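PDB 2HTA: putative enzyme related to aldose 1-epimerase from Salmonella typhimurium, which probably interconverts the alpha and beta anomers of D-glucose 6-phosphate, acting as a hexose-6-phosphate 1-epimerase (mutarotase). Local coordinates for residues D201-A206 with P219-R224; G185-V190 with D273-F278; V225-E230 with H251-G256; K191-G196 with V234-T239. All coordinates share one frame; numbering follows the deposited sequence.

How the contacts relate
From the N terminus, 185-190 leaves strand 172-183 and meets its partner only at 273-278, so contact 2 closes the longest loop and encloses the other three. Within it, 191-196 starts contact 4, completed at 234-239. Contact 1 opens and closes inside that span, tying the loop after strand 198-201 to strand 222-226. Contact 3 follows in series on the same strand: 225-230 pairs with 251-256, crossing contact 4. Contacts 1 and 3 thus belong to the sheet that bears Asp-223, and contact 4 to the sheet holding strands 191-193, 232-237 and 242-249. Contact 2 touches contact 4 through Asn-189 with Thr-239 and Gly-185 with Asp-237, while Glu-230 and Gly-194 join contacts 3 and 4.

Contact 1: D201-A206 with P219-R224; sequences DKVNDA and PDRTDR
Asp-201 OD2 is gripped from opposite faces of its carboxylate plane, by Arg-224 NH2 at 3.2 Å and Asn-204 ND2 at 2.7 Å. The site lies where strands 198-201 and 222-226 pair antiparallel in the mutarotase beta-sandwich fold, Asp-201 and Arg-224 forming a non-hydrogen-bonded pair. The Arg-224 bond completes a salt bridge, but its guanidinium is turned 67° from the carboxylate and its N-H approaches well above that plane; the Asn-204 bond is much straighter. Arg-224 NH1 has its own partner, Gln-216 OE1. The other carboxylate oxygen, OD1, takes a hydrogen bond from a water that in turn accepts from Asp-223 N and Arg-224 NE, and it also receives a weak bond from Val-203 N. An aspartate suits this corner because its two oxygens can serve the turning chain and the neighbouring strand together.

Next to this pair, Lys-202 N donates to Asp-223 O at 2.9 Å. The lysine chain bends at chi3 (-103°), bringing CE to 3.6 Å from Asp-223 OD1, while NZ stops at 4.3 Å, short of a salt bridge. Asp-223 is a substrate-binding residue by similarity, and its side chain lies about 6 Å from that of the inferred active-site Glu-282. Val-203 supplies the apolar part: CG2 lies 3.7 Å from Asp-223 CB and also covers one face of the Arg-221 guanidinium, above the plane and offset toward the rim.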
loop_
_atom_site.group_PDB
_atom_site.type_symbol
_atom_site.label_atom_id
_atom_site.label_comp_id
_atom_site.label_asym_id
_atom_site.label_seq_id
_atom_site.Cartn_x
_atom_site.Cartn_y
_atom_site.Cartn_z
ATOM N N ASP A 201 0.749 -6.141 -19.944
ATOM C CA ASP A 201 1.530 -4.912 -19.961
ATOM C C ASP A 201 0.599 -3.744 -20.273
ATOM O O ASP A 201 0.258 -3.493 -21.458
ATOM C CB ASP A 201 2.614 -5.038 -21.043
ATOM C CG ASP A 201 3.583 -3.888 -21.049
ATOM O OD1 ASP A 201 3.271 -2.863 -20.430
ATOM O OD2 ASP A 201 4.637 -3.994 -21.720
ATOM N N LYS A 202 0.237 -2.995 -19.228
ATOM C CA LYS A 202 -0.696 -1.879 -19.346
ATOM C C LYS A 202 -0.071 -0.662 -20.042
ATOM O O LYS A 202 -0.780 0.234 -20.475
ATOM C CB LYS A 202 -1.167 -1.472 -17.953
ATOM C CG LYS A 202 -2.196 -2.468 -17.409
ATOM C CD LYS A 202 -3.072 -1.806 -16.345
ATOM C CE LYS A 202 -2.621 -2.261 -14.968
ATOM N NZ LYS A 202 -3.575 -1.804 -13.917
ATOM N N VAL A 203 1.259 -0.613 -20.086
ATOM C CA VAL A 203 1.951 0.440 -20.793
ATOM C C VAL A 203 1.803 0.223 -22.293
ATOM O O VAL A 203 1.776 1.178 -23.035
ATOM C CB VAL A 203 3.455 0.570 -20.421
ATOM C CG1 VAL A 203 4.212 1.552 -21.348
ATOM C CG2 VAL A 203 3.633 1.029 -18.984
ATOM N N ASN A 204 1.688 -1.021 -22.723
ATOM C CA ASN A 204 1.762 -1.348 -24.117
ATOM C C ASN A 204 0.502 -2.086 -24.542
ATOM O O ASN A 204 0.553 -3.265 -24.829
ATOM C CB ASN A 204 3.020 -2.201 -24.392
ATOM C CG ASN A 204 4.287 -1.431 -24.189
ATOM O OD1 ASN A 204 4.578 -0.522 -24.947
ATOM N ND2 ASN A 204 5.050 -1.781 -23.167
ATOM N N ASP A 205 -0.636 -1.388 -24.522
ATOM C CA ASP A 205 -1.874 -1.902 -25.129
ATOM C C ASP A 205 -2.438 -3.167 -24.495
ATOM O O ASP A 205 -3.176 -3.941 -25.149
ATOM C CB ASP A 205 -1.678 -2.096 -26.642
ATOM C CG ASP A 205 -1.693 -0.771 -27.399
ATOM O OD1 ASP A 205 -2.504 0.124 -27.051
ATOM O OD2 ASP A 205 -0.897 -0.614 -28.341
ATOM N N ALA A 206 -2.122 -3.353 -23.211
ATOM C CA ALA A 206 -2.548 -4.544 -22.450
ATOM C C ALA A 206 -2.156 -5.868 -23.128
ATOM O O ALA A 206 -2.844 -6.880 -23.011
ATOM C CB ALA A 206 -4.008 -4.479 -22.058
ATOM N N PRO A 219 13.532 -0.200 -16.338
ATOM C CA PRO A 219 14.401 0.808 -16.951
ATOM C C PRO A 219 13.661 2.092 -17.302
ATOM O O PRO A 219 14.315 3.154 -17.470
ATOM C CB PRO A 219 14.908 0.105 -18.200
ATOM C CG PRO A 219 13.720 -0.857 -18.639
ATOM C CD PRO A 219 13.198 -1.320 -17.256
ATOM N N ASP A 220 12.322 2.011 -17.383
ATOM C CA ASP A 220 11.469 3.149 -17.734
ATOM C C ASP A 220 10.087 2.868 -17.149
ATOM O O ASP A 220 9.904 1.882 -16.403
ATOM C CB ASP A 220 11.353 3.218 -19.257
ATOM N N ARG A 221 9.088 3.653 -17.533
ATOM C CA ARG A 221 7.701 3.379 -17.137
ATOM C C ARG A 221 7.327 1.925 -17.385
ATOM O O ARG A 221 7.379 1.430 -18.533
ATOM C CB ARG A 221 6.734 4.283 -17.863
ATOM C CG ARG A 221 5.313 4.153 -17.373
ATOM C CD ARG A 221 4.441 5.060 -18.252
ATOM N NE ARG A 221 3.042 4.616 -18.202
ATOM C CZ ARG A 221 2.206 4.632 -19.236
ATOM N NH1 ARG A 221 2.615 5.065 -20.423
ATOM N NH2 ARG A 221 0.959 4.212 -19.078
ATOM N N THR A 222 6.946 1.252 -16.285
ATOM C CA THR A 222 6.620 -0.166 -16.263
ATOM C C THR A 222 5.301 -0.328 -15.499
ATOM O O THR A 222 5.137 0.278 -14.438
ATOM C CB THR A 222 7.738 -0.947 -15.523
ATOM O OG1 THR A 222 8.958 -0.744 -16.204
ATOM C CG2 THR A 222 7.441 -2.460 -15.493
ATOM N N ASP A 223 4.331 -1.057 -16.060
ATOM C CA ASP A 223 3.024 -1.190 -15.420
ATOM C C ASP A 223 2.460 -2.523 -15.859
ATOM O O ASP A 223 1.920 -2.646 -16.951
ATOM C CB ASP A 223 2.084 -0.023 -15.801
ATOM C CG ASP A 223 0.817 0.011 -14.939
ATOM O OD1 ASP A 223 0.637 -0.919 -14.085
ATOM O OD2 ASP A 223 0.007 0.969 -15.083
ATOM N N ARG A 224 2.668 -3.544 -15.039
ATOM C CA ARG A 224 2.429 -4.924 -15.422
ATOM C C ARG A 224 1.613 -5.646 -14.368
ATOM O O ARG A 224 1.858 -5.494 -13.139
ATOM C CB ARG A 224 3.761 -5.653 -15.655
ATOM C CG ARG A 224 4.368 -5.191 -17.022
ATOM C CD ARG A 224 5.811 -5.508 -17.155
ATOM N NE ARG A 224 6.176 -5.038 -18.499
ATOM C CZ ARG A 224 7.075 -5.623 -19.262
ATOM N NH1 ARG A 224 7.749 -6.672 -18.794
ATOM N NH2 ARG A 224 7.297 -5.153 -20.489
HETATM O O HOH W 1 5.107 -2.245 -18.694
#

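Contact 2: G185-V190 with D273-F278; sequences GDIANV and DGYKTF
Two short 3-10 turns meet here: residues 187-189, in the loop that leaves strand 172-183, and a turn ending at Lys-276, in the loop that leads into strand 278-286. These two strands pair antiparallel in the mutarotase fold, and the contact joins one end of each. Its central bond is from Ile-187 N to Lys-276 O, 2.8 Å long, with the donor tilted out of the carbonyl plane. The same oxygen also receives a CA-H...O contact from Asp-186 CA at 3.5 Å. Asp-186 shapes its own chain as well: OD1 accepts from Ala-188 N at 3.0 Å, an Asx turn at the entry to 187-189, a task for which a short carboxylate is well suited.

Ile-187 carries the apolar side. Its CG1 branch stands opposite the backbone N, and chi1 -177° with chi2 69° brings CD1 to 3.5 Å from Phe-278 O. The other branch, CG2, sits against Tyr-275 O at 3.5 Å and approaches the tyrosine ring at CD1, 4.2 Å away and oblique to it. Thr-277 adds its methyl, with CG2 3.7 Å from Gly-185 O.

The carbonyls of Tyr-275 and Phe-278 accept from Asn-258 ND2, so both oxygens have a hydrogen-bond donor although a hydrocarbon branch lies against them. The side chain of Phe-278 is about 6 Å from that of Arg-89, a substrate-binding residue by similarity. The single direct hydrogen bond between the segments is thus main chain to main chain, with side chains adding van der Waals packing around it.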
loop_
_atom_site.group_PDB
_atom_site.type_symbol
_atom_site.label_atom_id
_atom_site.label_comp_id
_atom_site.label_asym_id
_atom_site.label_seq_id
_atom_site.Cartn_x
_atom_site.Cartn_y
_atom_site.Cartn_z
ATOM N N GLY A 185 17.024 2.291 -3.340
ATOM C CA GLY A 185 18.140 3.259 -3.539
ATOM C C GLY A 185 18.129 3.923 -4.891
ATOM O O GLY A 185 18.293 5.161 -5.006
ATOM N N ASP A 186 17.943 3.112 -5.923
ATOM C CA ASP A 186 17.904 3.611 -7.286
ATOM C C ASP A 186 17.141 2.673 -8.191
ATOM O O ASP A 186 17.579 1.544 -8.456
ATOM C CB ASP A 186 19.344 3.684 -7.778
ATOM C CG ASP A 186 19.484 4.308 -9.154
ATOM O OD1 ASP A 186 18.508 4.456 -9.912
ATOM O OD2 ASP A 186 20.629 4.678 -9.458
ATOM N N ILE A 187 16.052 3.160 -8.761
ATOM C CA ILE A 187 15.187 2.283 -9.547
ATOM C C ILE A 187 15.934 1.636 -10.735
ATOM O O ILE A 187 15.609 0.531 -11.181
ATOM C CB ILE A 187 13.965 3.071 -10.057
ATOM C CG1 ILE A 187 12.999 2.164 -10.822
ATOM C CG2 ILE A 187 14.415 4.230 -10.927
ATOM C CD1 ILE A 187 12.249 1.125 -9.957
ATOM N N ALA A 188 16.950 2.332 -11.242
ATOM C CA ALA A 188 17.691 1.884 -12.407
ATOM C C ALA A 188 18.416 0.577 -12.125
ATOM O O ALA A 188 18.730 -0.158 -13.053
ATOM C CB ALA A 188 18.718 2.979 -12.863
ATOM N N ASN A 189 18.712 0.257 -10.874
ATOM C CA ASN A 189 19.308 -1.063 -10.682
ATOM C C ASN A 189 18.363 -2.112 -10.082
ATOM O O ASN A 189 18.775 -3.264 -9.863
ATOM C CB ASN A 189 20.619 -1.031 -9.881
ATOM C CG ASN A 189 20.434 -0.527 -8.477
ATOM O OD1 ASN A 189 19.613 -1.058 -7.693
ATOM N ND2 ASN A 189 21.197 0.503 -8.134
ATOM N N VAL A 190 17.126 -1.713 -9.801
ATOM C CA VAL A 190 16.206 -2.609 -9.086
ATOM C C VAL A 190 15.777 -3.733 -10.013
ATOM O O VAL A 190 15.513 -3.505 -11.173
ATOM C CB VAL A 190 14.971 -1.827 -8.564
ATOM C CG1 VAL A 190 13.880 -2.803 -8.103
ATOM C CG2 VAL A 190 15.404 -0.941 -7.430
ATOM N N ASP A 273 11.594 13.864 -9.338
ATOM C CA ASP A 273 12.498 12.708 -9.317
ATOM C C ASP A 273 12.020 11.561 -8.389
ATOM O O ASP A 273 12.795 10.642 -8.085
ATOM C CB ASP A 273 13.905 13.121 -8.888
ATOM C CG ASP A 273 14.651 13.833 -9.997
ATOM O OD1 ASP A 273 14.285 13.633 -11.199
ATOM O OD2 ASP A 273 15.598 14.596 -9.690
ATOM N N GLY A 274 10.773 11.625 -7.933
ATOM C CA GLY A 274 10.249 10.580 -7.009
ATOM C C GLY A 274 10.411 9.154 -7.506
ATOM O O GLY A 274 10.721 8.219 -6.727
ATOM N N TYR A 275 10.186 8.963 -8.799
ATOM C CA TYR A 275 10.260 7.625 -9.409
ATOM C C TYR A 275 11.605 6.942 -9.201
ATOM O O TYR A 275 11.677 5.730 -9.241
ATOM C CB TYR A 275 9.956 7.681 -10.901
ATOM C CG TYR A 275 11.161 8.212 -11.706
ATOM C CD1 TYR A 275 12.019 7.328 -12.397
ATOM C CD2 TYR A 275 11.467 9.572 -11.710
ATOM C CE1 TYR A 275 13.131 7.790 -13.096
ATOM C CE2 TYR A 275 12.571 10.041 -12.400
ATOM C CZ TYR A 275 13.386 9.145 -13.096
ATOM O OH TYR A 275 14.474 9.649 -13.787
ATOM N N LYS A 276 12.663 7.714 -8.962
ATOM C CA LYS A 276 13.981 7.178 -8.707
ATOM C C LYS A 276 14.086 6.275 -7.464
ATOM O O LYS A 276 14.929 5.403 -7.437
ATOM C CB LYS A 276 15.002 8.308 -8.566
ATOM C CG LYS A 276 15.291 8.903 -9.951
ATOM C CD LYS A 276 16.336 9.994 -9.902
ATOM C CE LYS A 276 16.735 10.380 -11.333
ATOM N NZ LYS A 276 17.934 11.297 -11.368
ATOM N N THR A 277 13.281 6.544 -6.434
ATOM C CA THR A 277 13.486 5.882 -5.155
ATOM C C THR A 277 12.309 5.023 -4.669
ATOM O O THR A 277 12.233 4.670 -3.473
ATOM C CB THR A 277 13.917 6.874 -4.065
ATOM O OG1 THR A 277 12.994 7.976 -4.032
ATOM C CG2 THR A 277 15.341 7.391 -4.403
ATOM N N PHE A 278 11.441 4.624 -5.601
ATOM C CA PHE A 278 10.461 3.589 -5.257
ATOM C C PHE A 278 10.161 2.627 -6.379
ATOM O O PHE A 278 10.363 2.941 -7.578
ATOM C CB PHE A 278 9.172 4.209 -4.687
ATOM C CG PHE A 278 8.226 4.765 -5.745
ATOM C CD1 PHE A 278 7.270 3.950 -6.374
ATOM C CD2 PHE A 278 8.299 6.117 -6.105
ATOM C CE1 PHE A 278 6.408 4.468 -7.349
ATOM C CE2 PHE A 278 7.410 6.652 -7.073
ATOM C CZ PHE A 278 6.473 5.828 -7.668
#

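Contact 3: V225-E230 with H251-G256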
loop_
_atom_site.group_PDB
_atom_site.type_symbol
_atom_site.label_atom_id
_atom_site.label_comp_id
_atom_site.label_asym_id
_atom_site.label_seq_id
_atom_site.Cartn_x
_atom_site.Cartn_y
_atom_site.Cartn_z
ATOM N N VAL A 225 0.625 -6.411 -14.841
ATOM C CA VAL A 225 -0.175 -7.279 -14.001
ATOM C C VAL A 225 0.301 -8.709 -14.186
ATOM O O VAL A 225 0.140 -9.305 -15.262
ATOM C CB VAL A 225 -1.698 -7.231 -14.371
ATOM C CG1 VAL A 225 -2.493 -8.085 -13.357
ATOM C CG2 VAL A 225 -2.198 -5.756 -14.472
ATOM N N TYR A 226 0.959 -9.276 -13.189
ATOM C CA TYR A 226 1.405 -10.664 -13.293
ATOM C C TYR A 226 0.252 -11.629 -12.976
ATOM O O TYR A 226 -0.437 -11.482 -11.977
ATOM C CB TYR A 226 2.658 -10.870 -12.376
ATOM C CG TYR A 226 3.731 -9.882 -12.826
ATOM C CD1 TYR A 226 3.804 -8.613 -12.279
ATOM C CD2 TYR A 226 4.591 -10.193 -13.906
ATOM C CE1 TYR A 226 4.760 -7.697 -12.730
ATOM C CE2 TYR A 226 5.511 -9.296 -14.358
ATOM C CZ TYR A 226 5.581 -8.037 -13.772
ATOM O OH TYR A 226 6.512 -7.130 -14.211
ATOM N N LEU A 227 0.057 -12.614 -13.851
ATOM C CA LEU A 227 -1.090 -13.539 -13.787
ATOM C C LEU A 227 -0.760 -14.811 -13.013
ATOM O O LEU A 227 -1.657 -15.531 -12.587
ATOM C CB LEU A 227 -1.487 -13.895 -15.231
ATOM C CG LEU A 227 -1.900 -12.683 -16.085
ATOM C CD1 LEU A 227 -2.298 -13.209 -17.473
ATOM C CD2 LEU A 227 -3.037 -11.972 -15.414
ATOM N N ASN A 228 0.536 -15.092 -12.812
ATOM C CA ASN A 228 0.936 -16.347 -12.221
ATOM C C ASN A 228 2.211 -16.168 -11.352
ATOM O O ASN A 228 3.146 -16.963 -11.437
ATOM C CB ASN A 228 1.194 -17.366 -13.312
ATOM C CG ASN A 228 1.301 -18.787 -12.797
ATOM O OD1 ASN A 228 0.580 -19.219 -11.872
ATOM N ND2 ASN A 228 2.218 -19.542 -13.405
ATOM N N PRO A 229 2.223 -15.122 -10.510
ATOM C CA PRO A 229 3.384 -14.849 -9.682
ATOM C C PRO A 229 3.463 -15.864 -8.542
ATOM O O PRO A 229 2.457 -16.509 -8.179
ATOM C CB PRO A 229 3.091 -13.423 -9.152
ATOM C CG PRO A 229 1.561 -13.444 -8.996
ATOM C CD PRO A 229 1.146 -14.128 -10.291
ATOM N N GLU A 230 4.676 -16.024 -7.990
ATOM C CA GLU A 230 4.870 -16.847 -6.836
ATOM C C GLU A 230 4.366 -16.104 -5.604
ATOM O O GLU A 230 4.162 -14.915 -5.670
ATOM C CB GLU A 230 6.344 -17.191 -6.697
ATOM C CG GLU A 230 6.882 -18.123 -7.811
ATOM C CD GLU A 230 8.397 -18.045 -7.992
ATOM O OE1 GLU A 230 9.152 -17.655 -7.082
ATOM O OE2 GLU A 230 8.840 -18.473 -9.058
ATOM N N HIS A 251 -4.700 -13.533 -2.939
ATOM C CA HIS A 251 -4.706 -12.638 -4.099
ATOM C C HIS A 251 -4.860 -13.440 -5.350
ATOM O O HIS A 251 -4.839 -14.705 -5.316
ATOM C CB HIS A 251 -3.293 -11.917 -4.196
ATOM C CG HIS A 251 -2.224 -12.896 -4.486
ATOM N ND1 HIS A 251 -1.954 -13.940 -3.614
ATOM C CD2 HIS A 251 -1.494 -13.132 -5.594
ATOM C CE1 HIS A 251 -1.014 -14.703 -4.140
ATOM N NE2 HIS A 251 -0.742 -14.261 -5.349
ATOM N N LEU A 252 -5.028 -12.721 -6.476
ATOM C CA LEU A 252 -4.966 -13.349 -7.814
ATOM C C LEU A 252 -3.763 -12.926 -8.640
ATOM O O LEU A 252 -3.266 -13.690 -9.497
ATOM C CB LEU A 252 -6.227 -13.015 -8.634
ATOM C CG LEU A 252 -6.939 -14.111 -9.393
ATOM C CD1 LEU A 252 -7.144 -15.426 -8.479
ATOM C CD2 LEU A 252 -8.270 -13.511 -9.875
ATOM N N ASN A 253 -3.262 -11.733 -8.378
ATOM C CA ASN A 253 -2.325 -11.081 -9.244
ATOM C C ASN A 253 -1.306 -10.338 -8.399
ATOM O O ASN A 253 -1.550 -10.068 -7.210
ATOM C CB ASN A 253 -3.057 -9.987 -10.094
ATOM C CG ASN A 253 -4.318 -10.490 -10.735
ATOM O OD1 ASN A 253 -5.408 -9.896 -10.543
ATOM N ND2 ASN A 253 -4.201 -11.567 -11.544
ATOM N N VAL A 254 -0.180 -10.003 -9.015
ATOM C CA VAL A 254 0.740 -9.014 -8.434
ATOM C C VAL A 254 0.913 -7.949 -9.473
ATOM O O VAL A 254 0.900 -8.286 -10.647
ATOM C CB VAL A 254 2.075 -9.653 -8.076
ATOM C CG1 VAL A 254 3.153 -8.592 -7.654
ATOM C CG2 VAL A 254 1.824 -10.646 -6.927
ATOM N N VAL A 255 1.002 -6.667 -9.065
ATOM C CA VAL A 255 1.320 -5.607 -9.987
ATOM C C VAL A 255 2.669 -5.000 -9.676
ATOM O O VAL A 255 2.973 -4.759 -8.500
ATOM C CB VAL A 255 0.222 -4.526 -9.989
ATOM C CG1 VAL A 255 0.660 -3.236 -10.713
ATOM C CG2 VAL A 255 -0.987 -5.149 -10.718
ATOM N N GLY A 256 3.500 -4.858 -10.698
ATOM C CA GLY A 256 4.740 -4.124 -10.544
ATOM C C GLY A 256 4.588 -2.804 -11.301
ATOM O O GLY A 256 4.190 -2.806 -12.474
HETATM O O HOH W 2 -4.246 -14.548 -12.311
HETATM O O HOH W 3 -2.204 -16.278 -9.323
HETATM O O HOH W 4 -0.073 -16.028 -7.558
#
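The Tyr-226 ring turns its edge to strand 253-258: Gly-256 N lies in the ring plane, 3.7 Å from CE1, and Val-254 O lies near that plane, 3.3 Å from CD1. The ring of His-251 is likewise met at its edge, by Pro-229 CG. The tyrosine belongs to the antiparallel pair of strands 222-226 and 253-258, in the sheet of the mutarotase fold that also carries Glu-282, an inferred active-site residue; His-251 and Pro-229 lie in the loops beside it. CG of Tyr-226 is opposite the carbonyl carbon (chi1 -58°), and this lays the ring along the neighbouring backbone. Gly-256 suits the spot because it has no CB to crowd the ring edge, and the phenol OH is held by Gln-216.

The strand bonds are uneven. Tyr-226 N donates to Val-254 O at 2.7 Å, whereas the return bond from Val-254 N to Tyr-226 O is weak. On the opposite sheet face Val-225 and Val-255 meet through their CG2 methyls at 4.0 Å, beta-branched residues that fit a strand. Next to them CB of Asn-253 packs against Val-225 CG1, and the amide end of this asparagine is spent on Ala-286 and Thr-287.

Beyond the strand bonds, one water bridges Leu-227 O and Leu-252 O, and a second does so with a weak bond to Leu-227 O. Here Leu-252 and Asn-253 both face Val-284, a classic beta bulge. A further water links Pro-229 O, at 2.6 Å, to His-251 NE2. Pro-229 and Val-254 run antiparallel alongside, CG against CG2 at 3.5 Å, tighter than usual for carbons.

Contact 4: K191-G196 with V234-T239; sequences KVSGLG and VIHDAT
Main-chain bonds between Lys-191 and His-236, and between Ser-193 and Val-234, set the antiparallel register of strands 191-193 and 232-237; the axes of 191-193 and 234-237 run at 150° to each other. His-236 N donates to Lys-191 O at 2.8 Å and nearly straight, Ser-193 N donates to Val-234 O, and Val-234 N donates back to Ser-193 O from above the carbonyl plane. Between these pairs Val-192 and Ile-235 form the non-hydrogen-bonded pair, where Val-192 CA adds a CA-H...O contact to Val-234 O at 3.2 Å.

Side-chain polarity centres on the histidine. Ser-193 OG lies in the ring plane at the edge of His-236 and is hydrogen-bonded to NE2 at 2.7 Å. The serine hydroxyl, placed between backbone N and carbonyl carbon (chi1 57°), stands up from the strand just where the imidazole edge arrives. A small side chain with one hydroxyl suits this tight meeting, since OG also lies 3.4 Å from Val-234 CB. Lys-191 O lies at the same ring's edge, 3.2 Å from CD2.

Van der Waals packing occurs on both faces of this strand pair. On the serine face, Val-234 CG1 lies over one face of the imidazole, 3.5 Å above its plane and offset toward the rim, and Lys-191 lends its CG to the CD2 corner while its chain runs on extended. On the other face, the buried Val-192 and Ile-235 lie side by side, their CG2 and CG1 4.0 Å apart, and pack on Val-281 of strand 278-286. Such apolar residues pointing inward between two facing sheets are typical of a beta-sandwich, here that of the galactose mutarotase-like fold.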
loop_
_atom_site.group_PDB
_atom_site.type_symbol
_atom_site.label_atom_id
_atom_site.label_comp_id
_atom_site.label_asym_id
_atom_site.label_seq_id
_atom_site.Cartn_x
_atom_site.Cartn_y
_atom_site.Cartn_z
ATOM N N LYS A 191 15.776 -4.959 -9.513
ATOM C CA LYS A 191 15.003 -6.005 -10.148
ATOM C C LYS A 191 14.101 -6.691 -9.128
ATOM O O LYS A 191 14.421 -6.784 -7.896
ATOM C CB LYS A 191 15.886 -6.997 -10.899
ATOM C CG LYS A 191 16.850 -7.718 -9.987
ATOM C CD LYS A 191 18.040 -8.338 -10.784
ATOM C CE LYS A 191 19.019 -8.987 -9.782
ATOM N NZ LYS A 191 20.081 -9.913 -10.390
ATOM N N VAL A 192 12.962 -7.170 -9.622
ATOM C CA VAL A 192 12.029 -7.920 -8.778
ATOM C C VAL A 192 11.904 -9.320 -9.348
ATOM O O VAL A 192 11.652 -9.479 -10.545
ATOM C CB VAL A 192 10.644 -7.217 -8.712
ATOM C CG1 VAL A 192 9.660 -8.023 -7.816
ATOM C CG2 VAL A 192 10.831 -5.784 -8.168
ATOM N N SER A 193 12.090 -10.328 -8.502
ATOM C CA SER A 193 11.977 -11.720 -8.937
ATOM C C SER A 193 10.741 -12.333 -8.300
ATOM O O SER A 193 10.091 -11.681 -7.452
ATOM C CB SER A 193 13.252 -12.508 -8.538
ATOM O OG SER A 193 13.450 -12.420 -7.157
ATOM N N GLY A 194 10.448 -13.587 -8.662
ATOM C CA GLY A 194 9.350 -14.333 -8.112
ATOM C C GLY A 194 8.044 -13.965 -8.801
ATOM O O GLY A 194 6.975 -14.324 -8.335
ATOM N N LEU A 195 8.147 -13.307 -9.940
ATOM C CA LEU A 195 6.938 -12.801 -10.650
ATOM C C LEU A 195 6.298 -13.766 -11.652
ATOM O O LEU A 195 5.293 -13.418 -12.317
ATOM C CB LEU A 195 7.239 -11.457 -11.319
ATOM C CG LEU A 195 7.519 -10.302 -10.349
ATOM C CD1 LEU A 195 8.068 -9.082 -11.115
ATOM C CD2 LEU A 195 6.338 -9.901 -9.458
ATOM N N GLY A 196 6.831 -14.975 -11.737
ATOM C CA GLY A 196 6.205 -15.991 -12.568
ATOM C C GLY A 196 6.434 -15.804 -14.066
ATOM O O GLY A 196 7.564 -15.513 -14.502
ATOM N N VAL A 234 10.480 -10.853 -4.695
ATOM C CA VAL A 234 11.669 -10.375 -3.999
ATOM C C VAL A 234 12.205 -9.157 -4.732
ATOM O O VAL A 234 12.495 -9.240 -5.947
ATOM C CB VAL A 234 12.766 -11.451 -3.933
ATOM C CG1 VAL A 234 14.036 -10.888 -3.218
ATOM C CG2 VAL A 234 12.243 -12.742 -3.285
ATOM N N ILE A 235 12.316 -8.039 -4.013
ATOM C CA ILE A 235 12.884 -6.784 -4.574
ATOM C C ILE A 235 14.387 -6.802 -4.206
ATOM O O ILE A 235 14.728 -6.908 -3.013
ATOM C CB ILE A 235 12.267 -5.502 -3.964
ATOM C CG1 ILE A 235 10.725 -5.566 -4.133
ATOM C CG2 ILE A 235 12.956 -4.184 -4.542
ATOM C CD1 ILE A 235 9.955 -4.473 -3.394
ATOM N N HIS A 236 15.244 -6.740 -5.211
ATOM C CA HIS A 236 16.703 -6.784 -4.965
ATOM C C HIS A 236 17.218 -5.374 -5.114
ATOM O O HIS A 236 17.095 -4.804 -6.197
ATOM C CB HIS A 236 17.352 -7.669 -6.024
ATOM C CG HIS A 236 16.775 -9.047 -6.076
ATOM N ND1 HIS A 236 17.367 -10.115 -5.459
ATOM C CD2 HIS A 236 15.667 -9.529 -6.693
ATOM C CE1 HIS A 236 16.645 -11.207 -5.668
ATOM N NE2 HIS A 236 15.598 -10.873 -6.415
ATOM N N ASP A 237 17.857 -4.844 -4.052
ATOM C CA ASP A 237 18.325 -3.472 -4.034
ATOM C C ASP A 237 19.813 -3.406 -3.701
ATOM O O ASP A 237 20.180 -3.503 -2.544
ATOM C CB ASP A 237 17.560 -2.667 -2.978
ATOM C CG ASP A 237 17.873 -1.169 -3.037
ATOM O OD1 ASP A 237 18.908 -0.706 -3.607
ATOM O OD2 ASP A 237 17.070 -0.436 -2.480
ATOM N N ALA A 238 20.640 -3.270 -4.723
ATOM C CA ALA A 238 22.099 -3.251 -4.572
ATOM C C ALA A 238 22.541 -1.970 -3.850
ATOM O O ALA A 238 23.510 -1.992 -3.055
ATOM C CB ALA A 238 22.769 -3.351 -5.963
ATOM N N THR A 239 21.823 -0.866 -4.081
ATOM C CA THR A 239 22.201 0.421 -3.484
ATOM C C THR A 239 22.017 0.495 -1.953
ATOM O O THR A 239 22.933 0.903 -1.219
ATOM C CB THR A 239 21.469 1.553 -4.167
ATOM O OG1 THR A 239 21.705 1.460 -5.591
ATOM C CG2 THR A 239 21.925 2.903 -3.607
#